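Local structure of putative DNA protection protein (Streptomyces coelicolor, 4CYB) at residues A65-E70 / L151-L156; I72-E77 / V147-R152. The protein is a Dps-type ferritin relative that binds iron and probably oxidises and stores it while protecting DNA, as other members of its family do. All blocks are in the same frame, centred on the assembly; numbering follows the deposited sequence.

Overall arrangement
Two levels of one helix pair illustrate how a ferritin-like bundle combines polar and apolar packing. Contacts 1 and 2 both join helix 54-81 to helix 140-164, which run antiparallel, and their centres lie about 8 Å apart; the segments on the second helix share Leu151 and Arg152. At each level, side chains meet directly and a water also spans the gap, linking two amides in contact 1 and a hydroxyl and a carboxylate in contact 2. The iron lies beside the 72-77 segment and is held by Asp73 and Glu77 on a side of helix 54-81 that does not meet helix 140-164. From contact 1, the side chain of Gln68 is about 10 Å from that of Asp73.

Contact 1. Residues A65-E70 / L151-L156; sequences AGEQLE and LRTNEL
Gln68 brings the NH2 end of its amide to the carbonyl oxygen of Asn154; the side chains cross at about a right angle and the amide planes are 50° apart. CG of Gln68 lies beside the backbone N, and the chain then bends at chi2 (-74°), which swings the amide over to helix 140-164. There NE2 of Gln68 reaches OD1 of Asn154 at 3.1 Å in a hydrogen bond with an angle of 153° at the hydrogen, although the position of that OD1 is not fully certain. On the other ends of the two amides, a water donates to OE1 of Gln68 and accepts from ND2 of Asn154, 2.8 Å from each. Both nitrogens have a further acceptor: NE2 bonds to OE1 of Gln157, and ND2 to the backbone O of Val150. If the NE2–OD1 bond is taken as it stands, each nitrogen has two partners, which would tend to fix both amides. Alongside, CG2 of Thr153 lies a loose 4.3 Å from OE1 of Glu67, whose carboxylate is held by Lys63 (salt bridge) and Gln157 (hydrogen bond). The Gln68–Asn154 pair is buried within the ferritin-like four-helix bundle, whereas Glu67 and Thr153 are partly exposed: Leu38 of helix 18-48 packs on both amide residues, while His120 of helix 109-136 touches Asn154.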
ATOM      1  N   ALA J  65       6.533 -21.900  -8.816  1.00 18.22           N
ATOM      2  CA  ALA J  65       5.343 -22.062  -9.679  1.00 19.04           C
ATOM      3  C   ALA J  65       4.843 -20.694 -10.146  1.00 19.31           C
ATOM      4  O   ALA J  65       4.538 -20.525 -11.329  1.00 18.11           O
ATOM      5  CB  ALA J  65       4.215 -22.770  -8.913  1.00 18.84           C
ATOM      6  N   GLY J  66       4.726 -19.711  -9.236  1.00 17.33           N
ATOM      7  CA  GLY J  66       4.242 -18.383  -9.628  1.00 18.27           C
ATOM      8  C   GLY J  66       5.133 -17.751 -10.684  1.00 19.30           C
ATOM      9  O   GLY J  66       4.661 -17.147 -11.613  1.00 20.19           O
ATOM     10  N   GLU J  67       6.435 -17.945 -10.553  1.00 19.66           N
ATOM     11  CA  GLU J  67       7.363 -17.414 -11.557  1.00 18.78           C
ATOM     12  C   GLU J  67       7.219 -18.130 -12.902  1.00 18.65           C
ATOM     13  O   GLU J  67       7.235 -17.455 -13.959  1.00 18.82           O
ATOM     14  CB  GLU J  67       8.794 -17.505 -11.001  1.00 21.22           C
ATOM     15  CG  GLU J  67       9.059 -16.457  -9.890  1.00 24.01           C
ATOM     16  CD  GLU J  67      10.341 -16.759  -9.072  1.00 29.90           C
ATOM     17  OE1 GLU J  67      11.055 -17.744  -9.369  1.00 27.12           O
ATOM     18  OE2 GLU J  67      10.609 -16.053  -8.053  1.00 30.35           O
ATOM     19  N   GLN J  68       7.018 -19.458 -12.871  1.00 21.16           N
ATOM     20  CA  GLN J  68       6.824 -20.224 -14.118  1.00 18.89           C
ATOM     21  C   GLN J  68       5.508 -19.831 -14.774  1.00 18.55           C
ATOM     22  O   GLN J  68       5.410 -19.721 -15.998  1.00 16.78           O
ATOM     23  CB  GLN J  68       6.818 -21.729 -13.862  1.00 18.00           C
ATOM     24  CG  GLN J  68       8.212 -22.252 -13.383  1.00 20.78           C
ATOM     25  CD  GLN J  68       9.269 -22.321 -14.508  1.00 22.15           C
ATOM     26  OE1 GLN J  68       8.942 -22.318 -15.693  1.00 25.06           O
ATOM     27  NE2 GLN J  68      10.565 -22.386 -14.114  1.00 23.19           N
ATOM     28  N   LEU J  69       4.465 -19.572 -13.966  1.00 19.04           N
ATOM     29  CA  LEU J  69       3.197 -19.189 -14.587  1.00 18.93           C
ATOM     30  C   LEU J  69       3.331 -17.852 -15.321  1.00 18.36           C
ATOM     31  O   LEU J  69       2.686 -17.656 -16.358  1.00 18.94           O
ATOM     32  CB  LEU J  69       2.103 -19.023 -13.461  1.00 18.64           C
ATOM     33  CG  LEU J  69       0.672 -18.777 -13.994  1.00 20.37           C
ATOM     34  CD1 LEU J  69       0.143 -20.119 -14.545  1.00 21.54           C
ATOM     35  CD2 LEU J  69      -0.155 -18.265 -12.809  1.00 23.29           C
ATOM     36  N   GLU J  70       4.085 -16.904 -14.768  1.00 19.76           N
ATOM     37  CA  GLU J  70       4.292 -15.621 -15.417  1.00 20.55           C
ATOM     38  C   GLU J  70       5.130 -15.827 -16.731  1.00 19.92           C
ATOM     39  O   GLU J  70       4.836 -15.209 -17.761  1.00 20.09           O
ATOM     40  CB  GLU J  70       4.942 -14.567 -14.481  1.00 27.47           C
ATOM     41  CG  GLU J  70       5.448 -13.390 -15.355  1.00 42.74           C
ATOM     42  CD  GLU J  70       5.946 -12.098 -14.675  1.00 53.86           C
ATOM     43  OE1 GLU J  70       6.518 -12.145 -13.558  1.00 63.54           O
ATOM     44  OE2 GLU J  70       5.772 -11.011 -15.301  1.00 56.98           O
ATOM     45  N   LEU J 151      15.680 -18.279 -19.538  1.00 23.96           N
ATOM     46  CA  LEU J 151      16.958 -18.845 -19.115  1.00 22.84           C
ATOM     47  C   LEU J 151      17.344 -18.434 -17.718  1.00 23.17           C
ATOM     48  O   LEU J 151      17.597 -19.288 -16.864  1.00 23.63           O
ATOM     49  CB  LEU J 151      18.057 -18.449 -20.108  1.00 27.03           C
ATOM     50  CG  LEU J 151      19.364 -19.224 -19.969  1.00 31.07           C
ATOM     51  CD1 LEU J 151      19.247 -20.573 -20.691  1.00 33.69           C
ATOM     52  CD2 LEU J 151      20.475 -18.419 -20.631  1.00 34.01           C
ATOM     53  N   ARG J 152      17.383 -17.133 -17.466  1.00 21.01           N
ATOM     54  CA  ARG J 152      17.805 -16.697 -16.170  1.00 20.28           C
ATOM     55  C   ARG J 152      16.908 -17.187 -15.025  1.00 21.37           C
ATOM     56  O   ARG J 152      17.401 -17.530 -13.931  1.00 20.67           O
ATOM     57  CB  ARG J 152      17.947 -15.195 -16.142  1.00 23.41           C
ATOM     58  CG  ARG J 152      19.270 -14.808 -16.873  1.00 24.06           C
ATOM     59  CD  ARG J 152      19.556 -13.334 -16.744  1.00 26.04           C
ATOM     60  NE  ARG J 152      19.741 -12.913 -15.345  1.00 27.13           N
ATOM     61  CZ  ARG J 152      19.705 -11.629 -14.967  1.00 28.85           C
ATOM     62  NH1 ARG J 152      19.516 -10.683 -15.870  1.00 28.25           N
ATOM     63  NH2 ARG J 152      19.864 -11.290 -13.674  1.00 31.35           N
ATOM     64  N   THR J 153      15.595 -17.194 -15.251  1.00 22.31           N
ATOM     65  CA  THR J 153      14.717 -17.727 -14.198  1.00 21.20           C
ATOM     66  C   THR J 153      14.923 -19.203 -13.932  1.00 21.82           C
ATOM     67  O   THR J 153      14.979 -19.613 -12.775  1.00 20.50           O
ATOM     68  CB  THR J 153      13.215 -17.554 -14.522  1.00 24.21           C
ATOM     69  OG1 THR J 153      12.972 -16.164 -14.627  1.00 22.65           O
ATOM     70  CG2 THR J 153      12.353 -18.132 -13.413  1.00 25.34           C
ATOM     71  N   ASN J 154      15.006 -20.022 -14.985  1.00 20.15           N
ATOM     72  CA  ASN J 154      15.270 -21.434 -14.755  1.00 20.76           C
ATOM     73  C   ASN J 154      16.622 -21.721 -14.106  1.00 21.07           C
ATOM     74  O   ASN J 154      16.703 -22.646 -13.280  1.00 20.60           O
ATOM     75  CB  ASN J 154      15.129 -22.197 -16.045  1.00 21.09           C
ATOM     76  CG  ASN J 154      13.679 -22.467 -16.371  1.00 19.96           C
ATOM     77  OD1 ASN J 154      13.047 -23.369 -15.753  1.00 22.60           O
ATOM     78  ND2 ASN J 154      13.134 -21.713 -17.294  1.00 21.20           N
ATOM     79  N   GLU J 155      17.668 -20.999 -14.527  1.00 21.46           N
ATOM     80  CA  GLU J 155      18.987 -21.122 -13.851  1.00 20.81           C
ATOM     81  C   GLU J 155      18.915 -20.866 -12.347  1.00 21.78           C
ATOM     82  O   GLU J 155      19.381 -21.700 -11.544  1.00 21.64           O
ATOM     83  CB  GLU J 155      20.084 -20.281 -14.528  1.00 25.63           C
ATOM     84  CG  GLU J 155      20.310 -20.716 -15.964  1.00 26.01           C
ATOM     85  CD  GLU J 155      21.202 -19.717 -16.779  1.00 35.96           C
ATOM     86  OE1 GLU J 155      21.050 -18.446 -16.653  1.00 31.75           O
ATOM     87  OE2 GLU J 155      22.047 -20.194 -17.590  1.00 32.44           O
ATOM     88  N   LEU J 156      18.298 -19.745 -11.956  1.00 21.91           N
ATOM     89  CA  LEU J 156      18.213 -19.406 -10.556  1.00 20.29           C
ATOM     90  C   LEU J 156      17.385 -20.439  -9.787  1.00 20.50           C
ATOM     91  O   LEU J 156      17.743 -20.833  -8.652  1.00 20.87           O
ATOM     92  CB  LEU J 156      17.616 -17.987 -10.416  1.00 20.78           C
ATOM     93  CG  LEU J 156      17.649 -17.440  -8.957  1.00 25.28           C
ATOM     94  CD1 LEU J 156      19.060 -17.080  -8.473  1.00 25.25           C
ATOM     95  CD2 LEU J 156      16.749 -16.186  -8.851  1.00 26.56           C
TER
HETATM   96  O   HOH W   1      10.483 -22.257 -18.032  1.00 24.73           O

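Contact 2. Residues I72-E77 / V147-R152; sequences IDTVAE and VSEVLR. With FE (Fe (III) ion), chain B.
A first torsion of -62° in Thr74 sets OG1 beside its backbone N and CG2 opposite that nitrogen, while Glu149 leaves its own backbone with chi1 -56° and then runs extended toward helix 54-81. The two side chains cross at about a right angle, with CG2 of Thr74 3.8 Å from OE1 of Glu149. Their polar ends are joined through a water that lies 2.7 Å from OG1 of Thr74 and donates to OE1 of Glu149. The threonine hydroxyl also bonds to the backbone O of Glu70, one turn back, and OE2 of Glu149 forms a salt bridge to Arg152 of a neighbouring subunit, so each carboxylate oxygen has its own partner. Beside this polar pair, CG2 of Val75 meets CG2 of Val150 at 4.0 Å, methyl to methyl in the buried core. Helix 140-164 makes a wider pi-type turn here, in which Arg152 N bonds to Val147 O at 3.3 Å. On another side of helix 54-81, Asp73 and Glu77 bind the iron, OE2 of Glu77 at 2.3 Å from the metal; His46 of another subunit and three waters complete the site, an intersubunit arrangement characteristic of Dps ferroxidase centres. Within the bundle, Val150 packs on Cys127 of helix 109-136, and Ile72 lies against Leu32 and Thr35 of helix 18-48.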
ATOM      1  N   ILE J  72       4.991 -18.544 -18.653  1.00 18.11           N
ATOM      2  CA  ILE J  72       4.027 -19.127 -19.592  1.00 19.03           C
ATOM      3  C   ILE J  72       3.254 -17.995 -20.283  1.00 20.95           C
ATOM      4  O   ILE J  72       3.123 -17.980 -21.509  1.00 18.78           O
ATOM      5  CB  ILE J  72       3.034 -20.090 -18.865  1.00 19.26           C
ATOM      6  CG1 ILE J  72       3.775 -21.378 -18.477  1.00 20.27           C
ATOM      7  CG2 ILE J  72       1.740 -20.353 -19.668  1.00 16.82           C
ATOM      8  CD1 ILE J  72       3.123 -22.138 -17.363  1.00 21.73           C
ATOM      9  N   ASP J  73       2.685 -17.077 -19.490  1.00 21.23           N
ATOM     10  CA  ASP J  73       1.897 -15.979 -20.064  1.00 21.87           C
ATOM     11  C   ASP J  73       2.736 -15.099 -20.987  1.00 19.93           C
ATOM     12  O   ASP J  73       2.274 -14.737 -22.091  1.00 19.98           O
ATOM     13  CB  ASP J  73       1.245 -15.159 -18.950  1.00 21.22           C
ATOM     14  CG  ASP J  73       0.343 -14.070 -19.498  1.00 23.52           C
ATOM     15  OD1 ASP J  73      -0.800 -14.380 -19.910  1.00 22.31           O
ATOM     16  OD2 ASP J  73       0.761 -12.882 -19.479  1.00 24.55           O
ATOM     17  N   THR J  74       3.963 -14.807 -20.592  1.00 19.54           N
ATOM     18  CA  THR J  74       4.801 -13.895 -21.365  1.00 20.74           C
ATOM     19  C   THR J  74       5.210 -14.586 -22.705  1.00 20.17           C
ATOM     20  O   THR J  74       5.214 -13.973 -23.783  1.00 20.29           O
ATOM     21  CB  THR J  74       6.055 -13.496 -20.582  1.00 22.38           C
ATOM     22  OG1 THR J  74       5.684 -12.791 -19.362  1.00 24.64           O
ATOM     23  CG2 THR J  74       6.994 -12.558 -21.488  1.00 23.01           C
ATOM     24  N   VAL J  75       5.548 -15.860 -22.621  1.00 19.36           N
ATOM     25  CA  VAL J  75       5.905 -16.611 -23.851  1.00 18.61           C
ATOM     26  C   VAL J  75       4.725 -16.813 -24.788  1.00 20.15           C
ATOM     27  O   VAL J  75       4.883 -16.632 -25.996  1.00 21.28           O
ATOM     28  CB  VAL J  75       6.560 -17.972 -23.455  1.00 20.47           C
ATOM     29  CG1 VAL J  75       6.823 -18.907 -24.658  1.00 24.43           C
ATOM     30  CG2 VAL J  75       7.874 -17.691 -22.765  1.00 22.51           C
ATOM     31  N   ALA J  76       3.543 -17.152 -24.255  1.00 18.75           N
ATOM     32  CA  ALA J  76       2.356 -17.293 -25.070  1.00 20.62           C
ATOM     33  C   ALA J  76       2.040 -15.980 -25.757  1.00 20.52           C
ATOM     34  O   ALA J  76       1.720 -15.970 -26.933  1.00 20.13           O
ATOM     35  CB  ALA J  76       1.173 -17.723 -24.242  1.00 18.02           C
ATOM     36  N   GLU J  77       2.061 -14.868 -25.004  1.00 19.03           N
ATOM     37  CA  GLU J  77       1.818 -13.574 -25.619  1.00 19.50           C
ATOM     38  C   GLU J  77       2.854 -13.231 -26.712  1.00 19.19           C
ATOM     39  O   GLU J  77       2.497 -12.608 -27.706  1.00 18.76           O
ATOM     40  CB  GLU J  77       1.763 -12.463 -24.530  1.00 18.83           C
ATOM     41  CG  GLU J  77       0.358 -12.564 -23.838  1.00 22.29           C
ATOM     42  CD  GLU J  77       0.114 -11.437 -22.812  1.00 24.92           C
ATOM     43  OE1 GLU J  77       0.890 -10.435 -22.801  1.00 26.94           O
ATOM     44  OE2 GLU J  77      -0.914 -11.537 -22.091  1.00 27.04           O
ATOM     45  N   VAL J 147      16.510 -15.330 -23.186  1.00 20.65           N
ATOM     46  CA  VAL J 147      17.677 -15.206 -22.342  1.00 21.66           C
ATOM     47  C   VAL J 147      17.334 -14.520 -21.017  1.00 25.04           C
ATOM     48  O   VAL J 147      17.681 -15.049 -19.966  1.00 22.71           O
ATOM     49  CB  VAL J 147      18.851 -14.488 -23.037  1.00 25.93           C
ATOM     50  CG1 VAL J 147      20.010 -14.253 -22.067  1.00 25.66           C
ATOM     51  CG2 VAL J 147      19.306 -15.313 -24.270  1.00 28.54           C
ATOM     52  N   SER J 148      16.696 -13.349 -21.063  1.00 22.58           N
ATOM     53  CA  SER J 148      16.662 -12.536 -19.838  1.00 22.34           C
ATOM     54  C   SER J 148      15.604 -13.075 -18.901  1.00 24.04           C
ATOM     55  O   SER J 148      15.692 -12.906 -17.668  1.00 23.53           O
ATOM     56  CB  SER J 148      16.371 -11.044 -20.135  1.00 25.75           C
ATOM     57  OG  SER J 148      15.058 -10.984 -20.642  1.00 28.18           O
ATOM     58  N   GLU J 149      14.606 -13.723 -19.463  1.00 22.60           N
ATOM     59  CA  GLU J 149      13.527 -14.280 -18.636  1.00 23.95           C
ATOM     60  C   GLU J 149      13.557 -15.795 -18.456  1.00 24.20           C
ATOM     61  O   GLU J 149      13.691 -16.259 -17.319  1.00 23.99           O
ATOM     62  CB  GLU J 149      12.178 -13.802 -19.172  1.00 26.99           C
ATOM     63  CG  GLU J 149      12.213 -12.274 -19.185  1.00 34.00           C
ATOM     64  CD  GLU J 149      10.917 -11.617 -19.543  1.00 45.19           C
ATOM     65  OE1 GLU J 149       9.869 -12.051 -19.017  1.00 52.23           O
ATOM     66  OE2 GLU J 149      10.955 -10.656 -20.341  1.00 50.69           O
ATOM     67  N   VAL J 150      13.400 -16.556 -19.557  1.00 23.39           N
ATOM     68  CA  VAL J 150      13.288 -18.002 -19.460  1.00 23.36           C
ATOM     69  C   VAL J 150      14.560 -18.583 -18.889  1.00 24.17           C
ATOM     70  O   VAL J 150      14.542 -19.301 -17.898  1.00 25.26           O
ATOM     71  CB  VAL J 150      12.899 -18.678 -20.787  1.00 25.50           C
ATOM     72  CG1 VAL J 150      12.720 -20.185 -20.540  1.00 25.04           C
ATOM     73  CG2 VAL J 150      11.582 -18.087 -21.307  1.00 24.83           C
ATOM     74  N   LEU J 151      15.680 -18.279 -19.538  1.00 23.96           N
ATOM     75  CA  LEU J 151      16.958 -18.845 -19.115  1.00 22.84           C
ATOM     76  C   LEU J 151      17.344 -18.434 -17.718  1.00 23.17           C
ATOM     77  O   LEU J 151      17.597 -19.288 -16.864  1.00 23.63           O
ATOM     78  CB  LEU J 151      18.057 -18.449 -20.108  1.00 27.03           C
ATOM     79  CG  LEU J 151      19.364 -19.224 -19.969  1.00 31.07           C
ATOM     80  CD1 LEU J 151      19.247 -20.573 -20.691  1.00 33.69           C
ATOM     81  CD2 LEU J 151      20.475 -18.419 -20.631  1.00 34.01           C
ATOM     82  N   ARG J 152      17.383 -17.133 -17.466  1.00 21.01           N
ATOM     83  CA  ARG J 152      17.805 -16.697 -16.170  1.00 20.28           C
ATOM     84  C   ARG J 152      16.908 -17.187 -15.025  1.00 21.37           C
ATOM     85  O   ARG J 152      17.401 -17.530 -13.931  1.00 20.67           O
ATOM     86  CB  ARG J 152      17.947 -15.195 -16.142  1.00 23.41           C
ATOM     87  CG  ARG J 152      19.270 -14.808 -16.873  1.00 24.06           C
ATOM     88  CD  ARG J 152      19.556 -13.334 -16.744  1.00 26.04           C
ATOM     89  NE  ARG J 152      19.741 -12.913 -15.345  1.00 27.13           N
ATOM     90  CZ  ARG J 152      19.705 -11.629 -14.967  1.00 28.85           C
ATOM     91  NH1 ARG J 152      19.516 -10.683 -15.870  1.00 28.25           N
ATOM     92  NH2 ARG J 152      19.864 -11.290 -13.674  1.00 31.35           N
TER
HETATM   93 FE    FE B1201      -1.436 -11.857 -19.923  0.50 14.85          FE
HETATM   94  O   HOH W   2       7.890 -13.121 -17.871  1.00 38.57           O
HETATM   95  O   HOH W   3      -1.981 -12.553 -17.721  1.00 23.42           O
HETATM   96  O   HOH W   4      -2.622  -9.904 -19.495  1.00 33.10           O
HETATM   97  O   HOH W   5       0.079 -10.204 -19.125  1.00 29.87           O